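Side-chain contacts in GH26C (Muricauda sp. MAR_2010_75, PDB 6Q78), which probably hydrolyses internal beta-1,4-mannosidic linkages of mannans, as a glycoside hydrolase of family 26 with beta-mannanase activity: residues D142-A147 with A216-I221; W158-P163 with K184-G189; S205-L210 with N263-A268; T252-K257 with D288-I293. One frame throughout, in Å; residues are numbered along the deposited sequence.

Contact 1: residues D142-A147 with A216-I221; sequences DDVLRA and ALVPII
No ring, amide or other flat group lies where Val-144 and Leu-145 meet Val-218, so there are no faces or edges to account for: the contact is made by branched aliphatic side chains alone, meeting methyl to methyl. Val-218 divides its two methyls between two partners. Its CG1 lies 4.0 Å from Val-144 CG1, and its CG2 lies 3.7 Å from Leu-145 CD2. With CG1 anti to the backbone N (chi1 176°) and CG2 beside it, one methyl of Val-218 faces Val-144 and the other Leu-145. Val-144 starts out toward Val-218 from its CA, whereas Leu-145 is brought in by the end of its chain. The backbones stay well separated, the CA atoms of Leu-145 and Val-218 being 7.3 Å apart, and only 124 Å² is buried.

In the TIM barrel of this family, helix 132-150 links strands 112-116 and 153-157 on the outside of the parallel sheet. The contact joins it to the loop that enters the next strand, 220-223. Val-144 also packs on Ser-115 and Phe-156 of the two strands joined by its helix, while Val-218 also touches Asn-154 and Leu-210. Ile-220, the first residue of strand 220-223, likewise points toward the helix, but its CG2 stops 4.7 Å from Val-144 CG1; its side chain rests on Phe-156 instead.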
loop_
_atom_site.group_PDB
_atom_site.type_symbol
_atom_site.label_atom_id
_atom_site.label_comp_id
_atom_site.label_asym_id
_atom_site.label_seq_id
_atom_site.Cartn_x
_atom_site.Cartn_y
_atom_site.Cartn_z
ATOM N N ASP A 142 17.653 -1.944 -1.112
ATOM C CA ASP A 142 18.200 -1.694 -2.448
ATOM C C ASP A 142 17.087 -1.475 -3.483
ATOM O O ASP A 142 17.201 -0.582 -4.335
ATOM C CB ASP A 142 19.046 -2.874 -2.878
ATOM C CG ASP A 142 20.403 -2.925 -2.169
ATOM O OD1 ASP A 142 20.766 -1.967 -1.427
ATOM O OD2 ASP A 142 21.104 -3.930 -2.361
ATOM N N ASP A 143 15.997 -2.247 -3.411
ATOM C CA ASP A 143 14.915 -2.086 -4.391
ATOM C C ASP A 143 14.185 -0.760 -4.188
ATOM O O ASP A 143 13.816 -0.094 -5.172
ATOM C CB ASP A 143 13.918 -3.253 -4.269
ATOM C CG ASP A 143 14.453 -4.567 -4.814
ATOM O OD1 ASP A 143 13.759 -5.626 -4.615
ATOM O OD2 ASP A 143 15.542 -4.572 -5.407
ATOM N N VAL A 144 14.005 -0.341 -2.924
ATOM C CA VAL A 144 13.348 0.935 -2.633
ATOM C C VAL A 144 14.198 2.112 -3.120
ATOM O O VAL A 144 13.665 3.090 -3.682
ATOM C CB VAL A 144 13.040 1.005 -1.126
ATOM C CG1 VAL A 144 12.685 2.446 -0.653
ATOM C CG2 VAL A 144 11.863 0.070 -0.814
ATOM N N LEU A 145 15.516 2.055 -2.886
ATOM C CA LEU A 145 16.377 3.136 -3.359
ATOM C C LEU A 145 16.408 3.174 -4.874
ATOM O O LEU A 145 16.386 4.275 -5.468
ATOM C CB LEU A 145 17.799 3.009 -2.803
ATOM C CG LEU A 145 17.936 3.059 -1.284
ATOM C CD1 LEU A 145 19.432 2.857 -0.914
ATOM C CD2 LEU A 145 17.446 4.398 -0.753
ATOM N N ARG A 146 16.458 1.997 -5.526
ATOM C CA ARG A 146 16.366 1.923 -6.988
ATOM C C ARG A 146 15.068 2.559 -7.470
ATOM O O ARG A 146 15.053 3.378 -8.412
ATOM C CB ARG A 146 16.400 0.449 -7.406
ATOM C CG ARG A 146 15.928 0.127 -8.849
ATOM C CD ARG A 146 16.182 -1.353 -9.134
ATOM N NE ARG A 146 15.601 -1.842 -10.371
ATOM C CZ ARG A 146 15.580 -3.126 -10.706
ATOM N NH1 ARG A 146 16.085 -4.034 -9.876
ATOM N NH2 ARG A 146 15.040 -3.505 -11.861
ATOM N N ALA A 147 13.954 2.208 -6.819
ATOM C CA ALA A 147 12.670 2.784 -7.211
ATOM C C ALA A 147 12.690 4.303 -7.079
ATOM O O ALA A 147 12.276 5.026 -8.002
ATOM C CB ALA A 147 11.539 2.179 -6.358
ATOM N N ALA A 216 18.539 12.971 -0.833
ATOM C CA ALA A 216 17.329 13.200 -0.062
ATOM C C ALA A 216 16.825 11.886 0.545
ATOM O O ALA A 216 17.018 10.804 -0.018
ATOM C CB ALA A 216 16.206 13.710 -0.975
ATOM N N LEU A 217 16.110 12.002 1.663
ATOM C CA LEU A 217 15.386 10.853 2.205
ATOM C C LEU A 217 14.251 10.412 1.280
ATOM O O LEU A 217 13.514 11.228 0.721
ATOM C CB LEU A 217 14.817 11.175 3.600
ATOM C CG LEU A 217 15.871 11.370 4.695
ATOM C CD1 LEU A 217 15.228 11.794 6.017
ATOM C CD2 LEU A 217 16.615 10.064 4.879
ATOM N N VAL A 218 14.082 9.101 1.151
ATOM C CA VAL A 218 13.043 8.522 0.305
ATOM C C VAL A 218 11.706 8.626 1.031
ATOM O O VAL A 218 11.541 8.012 2.105
ATOM C CB VAL A 218 13.329 7.039 0.027
ATOM C CG1 VAL A 218 12.178 6.429 -0.790
ATOM C CG2 VAL A 218 14.678 6.878 -0.676
ATOM N N PRO A 219 10.703 9.332 0.498
ATOM C CA PRO A 219 9.376 9.294 1.137
ATOM C C PRO A 219 8.759 7.926 0.967
ATOM O O PRO A 219 8.833 7.335 -0.109
ATOM C CB PRO A 219 8.570 10.360 0.375
ATOM C CG PRO A 219 9.662 11.264 -0.237
ATOM C CD PRO A 219 10.757 10.306 -0.608
ATOM N N ILE A 220 8.164 7.408 2.047
ATOM C CA ILE A 220 7.415 6.173 1.899
ATOM C C ILE A 220 5.996 6.356 2.406
ATOM O O ILE A 220 5.736 7.117 3.349
ATOM C CB ILE A 220 8.097 4.975 2.577
ATOM C CG1 ILE A 220 8.143 5.141 4.080
ATOM C CG2 ILE A 220 9.510 4.681 1.973
ATOM C CD1 ILE A 220 8.419 3.828 4.791
ATOM N N ILE A 221 5.081 5.621 1.786
ATOM C CA ILE A 221 3.707 5.516 2.280
ATOM C C ILE A 221 3.634 4.282 3.160
ATOM O O ILE A 221 3.957 3.181 2.719
ATOM C CB ILE A 221 2.726 5.409 1.108
ATOM C CG1 ILE A 221 2.813 6.663 0.209
ATOM C CG2 ILE A 221 1.312 5.132 1.639
ATOM C CD1 ILE A 221 2.097 6.519 -1.080
#

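Contact 2: residues W158-P163 with K184-G189; sequences WHFREP and KSILPG
Pro-163 and Ile-186 form the larger part of the first shell, their side chains crossing at about a right angle. CG of the proline ring lies 3.9 Å from Ile-186 CG2, and the neighbouring CB of Pro-163 is 4.1 Å from the same methyl. The other arm of Ile-186 goes to Phe-160: with CG1 set between the backbone N and the carbonyl carbon (chi1 64°), CD1 comes to the ring's edge, near its plane, 4.3 Å from Phe-160 CE2. Ser-185 adds a polar neighbour to the proline. Its OG is 3.5 Å from Pro-163 CG, but its hydrogen bonds are to Ala-182 O and Asn-192 ND2, which tie it to its own helix and to the loop that follows.

The loop 158-163 leaves strand 153-157 at its C-terminal end, the end of a TIM barrel that carries the active site, and contact 2 fastens this loop to the end of helix 176-186. Behind Phe-160 stands Trp-158, whose CZ2 sits 3.4 Å above the phenylalanine ring plane, offset toward the rim. Between these two aromatics the chain makes an inverse gamma turn centred on His-159, whose NE2 is hydrogen-bonded to O2 of a Tris molecule, probably from the crystallisation liquor. Farther out, Ile-186 is backed by Tyr-196 and Leu-248, and Trp-234 NE1 donates to Phe-160 O.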
loop_
_atom_site.group_PDB
_atom_site.type_symbol
_atom_site.label_atom_id
_atom_site.label_comp_id
_atom_site.label_asym_id
_atom_site.label_seq_id
_atom_site.Cartn_x
_atom_site.Cartn_y
_atom_site.Cartn_z
ATOM N N TRP A 158 2.738 -4.031 6.299
ATOM C CA TRP A 158 3.448 -4.651 7.418
ATOM C C TRP A 158 2.709 -5.913 7.839
ATOM O O TRP A 158 1.747 -5.851 8.625
ATOM C CB TRP A 158 3.531 -3.659 8.562
ATOM C CG TRP A 158 4.380 -4.137 9.703
ATOM C CD1 TRP A 158 5.289 -5.177 9.693
ATOM C CD2 TRP A 158 4.469 -3.548 11.003
ATOM N NE1 TRP A 158 5.913 -5.287 10.934
ATOM C CE2 TRP A 158 5.427 -4.288 11.746
ATOM C CE3 TRP A 158 3.812 -2.490 11.620
ATOM C CZ2 TRP A 158 5.756 -3.962 13.053
ATOM C CZ3 TRP A 158 4.124 -2.190 12.946
ATOM C CH2 TRP A 158 5.081 -2.917 13.635
ATOM N N HIS A 159 3.186 -7.071 7.350
ATOM C CA HIS A 159 2.664 -8.343 7.839
ATOM C C HIS A 159 3.418 -8.655 9.127
ATOM O O HIS A 159 4.444 -9.359 9.156
ATOM C CB HIS A 159 2.776 -9.435 6.785
ATOM C CG HIS A 159 1.763 -9.310 5.690
ATOM N ND1 HIS A 159 1.956 -8.496 4.591
ATOM C CD2 HIS A 159 0.558 -9.915 5.509
ATOM C CE1 HIS A 159 0.900 -8.584 3.794
ATOM N NE2 HIS A 159 0.029 -9.421 4.336
ATOM N N PHE A 160 2.901 -8.062 10.212
ATOM C CA PHE A 160 3.536 -8.042 11.534
ATOM C C PHE A 160 3.167 -9.312 12.292
ATOM O O PHE A 160 2.004 -9.540 12.614
ATOM C CB PHE A 160 3.032 -6.765 12.215
ATOM C CG PHE A 160 3.521 -6.530 13.648
ATOM C CD1 PHE A 160 4.695 -7.083 14.119
ATOM C CD2 PHE A 160 2.796 -5.690 14.483
ATOM C CE1 PHE A 160 5.120 -6.818 15.432
ATOM C CE2 PHE A 160 3.190 -5.465 15.788
ATOM C CZ PHE A 160 4.345 -6.033 16.267
ATOM N N ARG A 161 4.150 -10.176 12.510
ATOM C CA ARG A 161 3.884 -11.407 13.248
ATOM C C ARG A 161 3.498 -11.067 14.680
ATOM O O ARG A 161 4.063 -10.166 15.303
ATOM C CB ARG A 161 5.097 -12.349 13.185
ATOM C CG ARG A 161 5.342 -12.827 11.759
ATOM C CD ARG A 161 6.623 -13.632 11.614
ATOM N NE ARG A 161 7.017 -13.653 10.213
ATOM C CZ ARG A 161 6.578 -14.511 9.307
ATOM N NH1 ARG A 161 5.716 -15.462 9.636
ATOM N NH2 ARG A 161 6.998 -14.385 8.036
ATOM N N GLU A 162 2.540 -11.812 15.211
ATOM C CA GLU A 162 1.945 -11.464 16.482
ATOM C C GLU A 162 2.999 -11.529 17.587
ATOM O O GLU A 162 3.957 -12.308 17.503
ATOM C CB GLU A 162 0.756 -12.387 16.780
ATOM C CG GLU A 162 1.114 -13.873 17.090
ATOM C CD GLU A 162 1.661 -14.058 18.483
ATOM O OE1 GLU A 162 2.496 -14.998 18.698
ATOM O OE2 GLU A 162 1.244 -13.280 19.371
ATOM N N PRO A 163 2.828 -10.730 18.646
ATOM C CA PRO A 163 3.962 -10.426 19.543
ATOM C C PRO A 163 4.317 -11.502 20.556
ATOM O O PRO A 163 5.455 -11.490 21.064
ATOM C CB PRO A 163 3.499 -9.142 20.274
ATOM C CG PRO A 163 1.994 -9.296 20.293
ATOM C CD PRO A 163 1.681 -9.859 18.910
ATOM N N LYS A 184 -4.545 -6.194 21.891
ATOM C CA LYS A 184 -4.643 -5.615 23.226
ATOM C C LYS A 184 -3.276 -5.533 23.902
ATOM O O LYS A 184 -2.989 -4.564 24.620
ATOM C CB LYS A 184 -5.634 -6.406 24.101
ATOM C CG LYS A 184 -7.084 -6.346 23.594
ATOM C CD LYS A 184 -7.955 -7.459 24.199
ATOM C CE LYS A 184 -9.332 -7.482 23.544
ATOM N NZ LYS A 184 -10.138 -8.630 24.053
ATOM N N SER A 185 -2.410 -6.538 23.678
ATOM C CA SER A 185 -1.139 -6.593 24.384
ATOM C C SER A 185 -0.139 -5.538 23.912
ATOM O O SER A 185 0.868 -5.323 24.591
ATOM C CB SER A 185 -0.515 -7.993 24.288
ATOM O OG SER A 185 0.126 -8.165 23.016
ATOM N N ILE A 186 -0.354 -4.913 22.748
ATOM C CA ILE A 186 0.602 -3.914 22.270
ATOM C C ILE A 186 0.175 -2.486 22.557
ATOM O O ILE A 186 0.956 -1.554 22.299
ATOM C CB ILE A 186 1.009 -4.110 20.801
ATOM C CG1 ILE A 186 -0.195 -3.918 19.888
ATOM C CG2 ILE A 186 1.726 -5.428 20.631
ATOM C CD1 ILE A 186 0.190 -3.840 18.377
ATOM N N LEU A 187 -1.028 -2.291 23.104
ATOM C CA LEU A 187 -1.493 -0.972 23.476
ATOM C C LEU A 187 -0.792 -0.558 24.764
ATOM O O LEU A 187 -0.242 -1.401 25.487
ATOM C CB LEU A 187 -2.997 -1.045 23.735
ATOM C CG LEU A 187 -3.865 -1.405 22.521
ATOM C CD1 LEU A 187 -5.333 -1.570 22.916
ATOM C CD2 LEU A 187 -3.697 -0.324 21.495
ATOM N N PRO A 188 -0.762 0.730 25.064
ATOM C CA PRO A 188 -0.210 1.165 26.352
ATOM C C PRO A 188 -0.897 0.415 27.489
ATOM O O PRO A 188 -2.119 0.278 27.515
ATOM C CB PRO A 188 -0.517 2.666 26.373
ATOM C CG PRO A 188 -0.554 3.041 24.901
ATOM C CD PRO A 188 -1.205 1.856 24.223
ATOM N N GLY A 189 -0.102 -0.099 28.430
ATOM C CA GLY A 189 -0.616 -0.965 29.469
ATOM C C GLY A 189 -0.579 -2.438 29.120
ATOM O O GLY A 189 -0.731 -3.276 30.005
#

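Contact 3: residues S205-L210 with N263-A268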
loop_
_atom_site.group_PDB
_atom_site.type_symbol
_atom_site.label_atom_id
_atom_site.label_comp_id
_atom_site.label_asym_id
_atom_site.label_seq_id
_atom_site.Cartn_x
_atom_site.Cartn_y
_atom_site.Cartn_z
ATOM N N SER A 205 14.235 3.519 12.263
ATOM C CA SER A 205 15.643 3.559 11.894
ATOM C C SER A 205 15.828 3.109 10.449
ATOM O O SER A 205 16.620 3.712 9.699
ATOM C CB SER A 205 16.497 2.747 12.871
ATOM O OG SER A 205 16.220 1.377 12.760
ATOM N N PHE A 206 15.072 2.096 10.012
ATOM C CA PHE A 206 15.161 1.704 8.610
ATOM C C PHE A 206 14.697 2.841 7.718
ATOM O O PHE A 206 15.342 3.165 6.703
ATOM C CB PHE A 206 14.311 0.442 8.361
ATOM C CG PHE A 206 14.295 -0.009 6.929
ATOM C CD1 PHE A 206 13.346 0.473 6.040
ATOM C CD2 PHE A 206 15.267 -0.885 6.459
ATOM C CE1 PHE A 206 13.337 0.033 4.720
ATOM C CE2 PHE A 206 15.276 -1.296 5.135
ATOM C CZ PHE A 206 14.324 -0.849 4.270
ATOM N N THR A 207 13.538 3.416 8.044
ATOM C CA THR A 207 12.974 4.452 7.175
ATOM C C THR A 207 13.887 5.681 7.093
ATOM O O THR A 207 14.077 6.260 6.005
ATOM C CB THR A 207 11.591 4.818 7.706
ATOM O OG1 THR A 207 10.728 3.673 7.628
ATOM C CG2 THR A 207 10.953 5.946 6.874
ATOM N N LYS A 208 14.478 6.097 8.223
ATOM C CA LYS A 208 15.361 7.263 8.198
ATOM C C LYS A 208 16.703 6.966 7.556
ATOM O O LYS A 208 17.473 7.912 7.330
ATOM C CB LYS A 208 15.614 7.741 9.605
ATOM C CG LYS A 208 14.434 8.341 10.275
ATOM C CD LYS A 208 14.890 8.722 11.689
ATOM C CE LYS A 208 13.847 9.375 12.450
ATOM N NZ LYS A 208 14.488 9.760 13.751
ATOM N N SER A 209 16.992 5.702 7.239
ATOM C CA SER A 209 18.226 5.317 6.573
ATOM C C SER A 209 18.112 5.393 5.062
ATOM O O SER A 209 19.127 5.222 4.382
ATOM C CB SER A 209 18.646 3.878 6.938
ATOM O OG SER A 209 17.999 2.904 6.118
ATOM N N LEU A 210 16.905 5.614 4.520
ATOM C CA LEU A 210 16.679 5.515 3.076
ATOM C C LEU A 210 17.080 6.826 2.417
ATOM O O LEU A 210 16.279 7.768 2.360
ATOM C CB LEU A 210 15.204 5.231 2.796
ATOM C CG LEU A 210 14.673 3.941 3.386
ATOM C CD1 LEU A 210 13.159 3.874 3.170
ATOM C CD2 LEU A 210 15.371 2.726 2.691
ATOM N N ASN A 263 10.184 11.857 9.453
ATOM C CA ASN A 263 9.638 12.932 8.646
ATOM C C ASN A 263 9.468 12.570 7.185
ATOM O O ASN A 263 9.070 13.435 6.391
ATOM C CB ASN A 263 10.537 14.170 8.787
ATOM C CG ASN A 263 10.394 14.813 10.131
ATOM O OD1 ASN A 263 9.302 14.802 10.693
ATOM N ND2 ASN A 263 11.478 15.393 10.658
ATOM N N ASN A 264 9.755 11.323 6.795
ATOM C CA ASN A 264 9.627 10.918 5.398
ATOM C C ASN A 264 8.560 9.833 5.226
ATOM O O ASN A 264 8.749 8.847 4.516
ATOM C CB ASN A 264 10.985 10.505 4.799
ATOM C CG ASN A 264 11.703 9.382 5.570
ATOM O OD1 ASN A 264 11.776 9.378 6.797
ATOM N ND2 ASN A 264 12.294 8.463 4.826
ATOM N N MET A 265 7.413 10.013 5.879
ATOM C CA MET A 265 6.325 9.034 5.871
ATOM C C MET A 265 4.986 9.727 5.649
ATOM O O MET A 265 4.671 10.731 6.304
ATOM C CB MET A 265 6.282 8.311 7.226
ATOM C CG MET A 265 5.581 6.986 7.246
ATOM S SD MET A 265 5.984 6.167 8.828
ATOM C CE MET A 265 7.181 4.932 8.356
ATOM N N LEU A 266 4.192 9.173 4.740
ATOM C CA LEU A 266 2.756 9.425 4.643
ATOM C C LEU A 266 2.064 8.179 5.188
ATOM O O LEU A 266 2.632 7.079 5.174
ATOM C CB LEU A 266 2.354 9.595 3.177
ATOM C CG LEU A 266 2.992 10.749 2.387
ATOM C CD1 LEU A 266 2.397 10.816 0.971
ATOM C CD2 LEU A 266 2.703 12.091 3.093
ATOM N N PHE A 267 0.847 8.352 5.709
ATOM C CA PHE A 267 0.125 7.274 6.385
ATOM C C PHE A 267 -1.138 6.897 5.623
ATOM O O PHE A 267 -1.964 7.770 5.313
ATOM C CB PHE A 267 -0.243 7.706 7.817
ATOM C CG PHE A 267 0.955 7.979 8.665
ATOM C CD1 PHE A 267 1.578 6.948 9.362
ATOM C CD2 PHE A 267 1.499 9.248 8.726
ATOM C CE1 PHE A 267 2.737 7.181 10.127
ATOM C CE2 PHE A 267 2.636 9.496 9.489
ATOM C CZ PHE A 267 3.238 8.451 10.188
ATOM N N ALA A 268 -1.298 5.597 5.350
ATOM C CA ALA A 268 -2.402 5.075 4.547
ATOM C C ALA A 268 -3.258 4.117 5.368
ATOM O O ALA A 268 -2.746 3.172 5.961
ATOM C CB ALA A 268 -1.835 4.327 3.321
#
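Asn-264 is the first residue along 263-268 to touch 205-210, and it makes the one hydrogen bond of the contact. Its ND2 donates to Thr-207 O over 3.1 Å, nearly straight at 174°. The oxygen lies almost in the asparagine's amide plane, yet the donor stands 54° out of the carbonyl plane of Thr-207, above it and not on a lone pair. Leu-210 N reaches the same oxygen from the opposite face, at 3.3 Å, so Thr-207 O is gripped from both sides. ND2 also donates to Val-218 O, so a single amide links Thr-207 to the strand entry at Val-218. The methyl CG2 of Thr-207 rests alongside this amide, 3.5 Å from both its ND2 and its OD1. A leucine in place of Asn-264 would probably leave Val-218 O without this donor and Thr-207 O with the Leu-210 bond alone.

Met-265, which opens strand 265-269, turns its terminal methyl back toward Thr-207. The bend at chi3 (-104°) brings CE to 3.8 Å from Thr-207 OG1, whose hydrogen bond goes to Ile-203 O. Leu-266 has backbone bonds to Ile-220 and Phe-222, the parallel pairing of neighbouring TIM-barrel strands. One face of the Phe-267 ring lies against the methionine chain, Met-265 CG standing 4.0 Å above it, offset toward the rim. The chemistry implies a buried amide that ties the backbone oxygens of Thr-207 and Val-218 together by directed bonds, with the methyl of Thr-207 packed against the amide and that of Met-265 against Thr-207.

Contact 4: residues T252-K257 with D288-I293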
loop_
_atom_site.group_PDB
_atom_site.type_symbol
_atom_site.label_atom_id
_atom_site.label_comp_id
_atom_site.label_asym_id
_atom_site.label_seq_id
_atom_site.Cartn_x
_atom_site.Cartn_y
_atom_site.Cartn_z
ATOM N N THR A 252 0.483 4.760 17.158
ATOM C CA THR A 252 1.525 4.423 16.192
ATOM C C THR A 252 1.952 5.647 15.400
ATOM O O THR A 252 3.155 5.895 15.214
ATOM C CB THR A 252 1.003 3.329 15.259
ATOM O OG1 THR A 252 0.724 2.167 16.047
ATOM C CG2 THR A 252 2.029 2.951 14.225
ATOM N N VAL A 253 0.978 6.409 14.893
ATOM C CA VAL A 253 1.348 7.609 14.134
ATOM C C VAL A 253 2.154 8.571 14.999
ATOM O O VAL A 253 3.189 9.109 14.573
ATOM C CB VAL A 253 0.085 8.269 13.568
ATOM C CG1 VAL A 253 0.414 9.645 12.976
ATOM C CG2 VAL A 253 -0.504 7.354 12.505
ATOM N N THR A 254 1.672 8.838 16.222
ATOM C CA THR A 254 2.343 9.810 17.068
ATOM C C THR A 254 3.728 9.335 17.473
ATOM O O THR A 254 4.671 10.136 17.537
ATOM C CB THR A 254 1.447 10.088 18.271
ATOM O OG1 THR A 254 0.221 10.687 17.804
ATOM C CG2 THR A 254 2.112 11.019 19.282
ATOM N N TYR A 255 3.885 8.037 17.749
ATOM C CA TYR A 255 5.198 7.557 18.158
ATOM C C TYR A 255 6.203 7.681 17.018
ATOM O O TYR A 255 7.348 8.109 17.235
ATOM C CB TYR A 255 5.091 6.110 18.637
ATOM C CG TYR A 255 6.284 5.645 19.460
ATOM C CD1 TYR A 255 6.457 6.081 20.758
ATOM C CD2 TYR A 255 7.213 4.753 18.950
ATOM C CE1 TYR A 255 7.533 5.662 21.517
ATOM C CE2 TYR A 255 8.292 4.308 19.718
ATOM C CZ TYR A 255 8.449 4.783 20.989
ATOM O OH TYR A 255 9.525 4.367 21.767
ATOM N N LEU A 256 5.786 7.331 15.796
ATOM C CA LEU A 256 6.687 7.458 14.649
ATOM C C LEU A 256 6.985 8.916 14.307
ATOM O O LEU A 256 8.153 9.300 14.147
ATOM C CB LEU A 256 6.074 6.786 13.433
ATOM C CG LEU A 256 6.138 5.251 13.520
ATOM C CD1 LEU A 256 5.228 4.649 12.481
ATOM C CD2 LEU A 256 7.567 4.804 13.269
ATOM N N LYS A 257 5.942 9.747 14.225
ATOM C CA LYS A 257 6.118 11.135 13.783
ATOM C C LYS A 257 6.769 12.000 14.851
ATOM O O LYS A 257 7.682 12.786 14.561
ATOM C CB LYS A 257 4.758 11.696 13.375
ATOM C CG LYS A 257 4.719 13.206 13.191
ATOM C CD LYS A 257 3.362 13.615 12.592
ATOM C CE LYS A 257 2.213 13.349 13.516
ATOM N NZ LYS A 257 2.244 14.379 14.581
ATOM N N ASP A 288 -8.930 12.481 10.781
ATOM C CA ASP A 288 -8.242 13.185 9.704
ATOM C C ASP A 288 -6.836 13.620 10.100
ATOM O O ASP A 288 -5.995 13.825 9.224
ATOM C CB ASP A 288 -9.038 14.438 9.307
ATOM C CG ASP A 288 -10.360 14.129 8.600
ATOM O OD1 ASP A 288 -10.573 13.003 8.115
ATOM O OD2 ASP A 288 -11.204 15.069 8.523
ATOM N N ASP A 289 -6.568 13.816 11.394
ATOM C CA ASP A 289 -5.212 14.150 11.842
ATOM C C ASP A 289 -4.237 12.975 11.763
ATOM O O ASP A 289 -3.044 13.159 12.042
ATOM C CB ASP A 289 -5.238 14.656 13.294
ATOM C CG ASP A 289 -5.957 15.972 13.433
ATOM O OD1 ASP A 289 -6.341 16.316 14.566
ATOM O OD2 ASP A 289 -6.139 16.653 12.407
ATOM N N PHE A 290 -4.699 11.795 11.380
ATOM C CA PHE A 290 -3.892 10.587 11.464
ATOM C C PHE A 290 -3.758 9.843 10.146
ATOM O O PHE A 290 -3.018 8.859 10.091
ATOM C CB PHE A 290 -4.501 9.655 12.530
ATOM C CG PHE A 290 -4.404 10.202 13.908
ATOM C CD1 PHE A 290 -3.210 10.117 14.617
ATOM C CD2 PHE A 290 -5.474 10.881 14.480
ATOM C CE1 PHE A 290 -3.099 10.671 15.888
ATOM C CE2 PHE A 290 -5.366 11.409 15.763
ATOM C CZ PHE A 290 -4.178 11.314 16.455
ATOM N N VAL A 291 -4.412 10.297 9.078
ATOM C CA VAL A 291 -4.450 9.555 7.819
ATOM C C VAL A 291 -4.186 10.537 6.684
ATOM O O VAL A 291 -4.816 11.601 6.633
ATOM C CB VAL A 291 -5.813 8.872 7.617
ATOM C CG1 VAL A 291 -5.886 8.290 6.215
ATOM C CG2 VAL A 291 -6.038 7.785 8.671
ATOM N N ASP A 292 -3.284 10.154 5.764
ATOM C CA ASP A 292 -3.026 10.919 4.534
ATOM C C ASP A 292 -3.698 10.307 3.310
ATOM O O ASP A 292 -4.166 11.030 2.416
ATOM C CB ASP A 292 -1.531 10.938 4.241
ATOM C CG ASP A 292 -0.735 11.772 5.245
ATOM O OD1 ASP A 292 -1.064 12.993 5.405
ATOM O OD2 ASP A 292 0.217 11.214 5.851
ATOM N N ILE A 293 -3.680 8.974 3.231
ATOM C CA ILE A 293 -4.208 8.228 2.092
ATOM C C ILE A 293 -5.360 7.364 2.584
ATOM O O ILE A 293 -5.193 6.584 3.528
ATOM C CB ILE A 293 -3.120 7.386 1.411
ATOM C CG1 ILE A 293 -2.128 8.343 0.721
ATOM C CG2 ILE A 293 -3.787 6.390 0.420
ATOM C CD1 ILE A 293 -0.672 7.895 0.697
#
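Apolar contact is confined to Val-253 and the edge of the Phe-290 ring. Val-253 CB lies in the ring plane, 3.9 Å from Phe-290 CD1, and Val-253 CG1 is 4.0 Å from the same atom, so the valine abuts the rim and covers neither face. The ring reaches the helix because CG of Phe-290 stands beside its backbone N (chi1 -67°), which carries the end of the side chain nearer than its first bond would suggest. The CA atoms of Val-253 and Phe-290 are 6.6 Å apart.

These residues join helix 242-259, on the outside of the TIM barrel, to the loop that feeds strand 293-298; strand 265-269 lies between them in the chain, and Val-253 also packs on its Phe-267.

Polar atoms meet the same partners without bonding across the contact. Thr-254 OG1 lies in the ring plane too, 3.8 Å from Phe-290 CE1, while its hydrogen bond goes to Gln-250 O, one turn back in the helix. The carbonyl of Phe-290 is different: its O is buried with no partner in the model, and its neighbour here is the methyl CG2 of Val-253 at 3.8 Å. Elsewhere in the loop Asp-288 forms a salt bridge with Arg-327, and Lys-329 NZ is hydrogen-bonded to the carbonyl oxygens of Asp-288 and Val-291.

How the contacts relate
Contacts 1, 3 and 4 follow one another round the barrel near the points where strands 220-223, 265-269 and 293-298 begin. Contacts 1 and 3 have centres about 9 Å apart and are tied directly, Leu-210 O lying 2.8 Å from Val-218 N. Contacts 3 and 4, about 12 Å apart between centres, join through Phe-267 O, which lies 2.8 Å from Asp-292 N. Contact 2 stands apart, its centre about 26 Å from that of contact 1. It belongs to the opposite, C-terminal end of the strands, where the bound Tris molecule at His-159 is consistent with the substrate-binding side of the barrel.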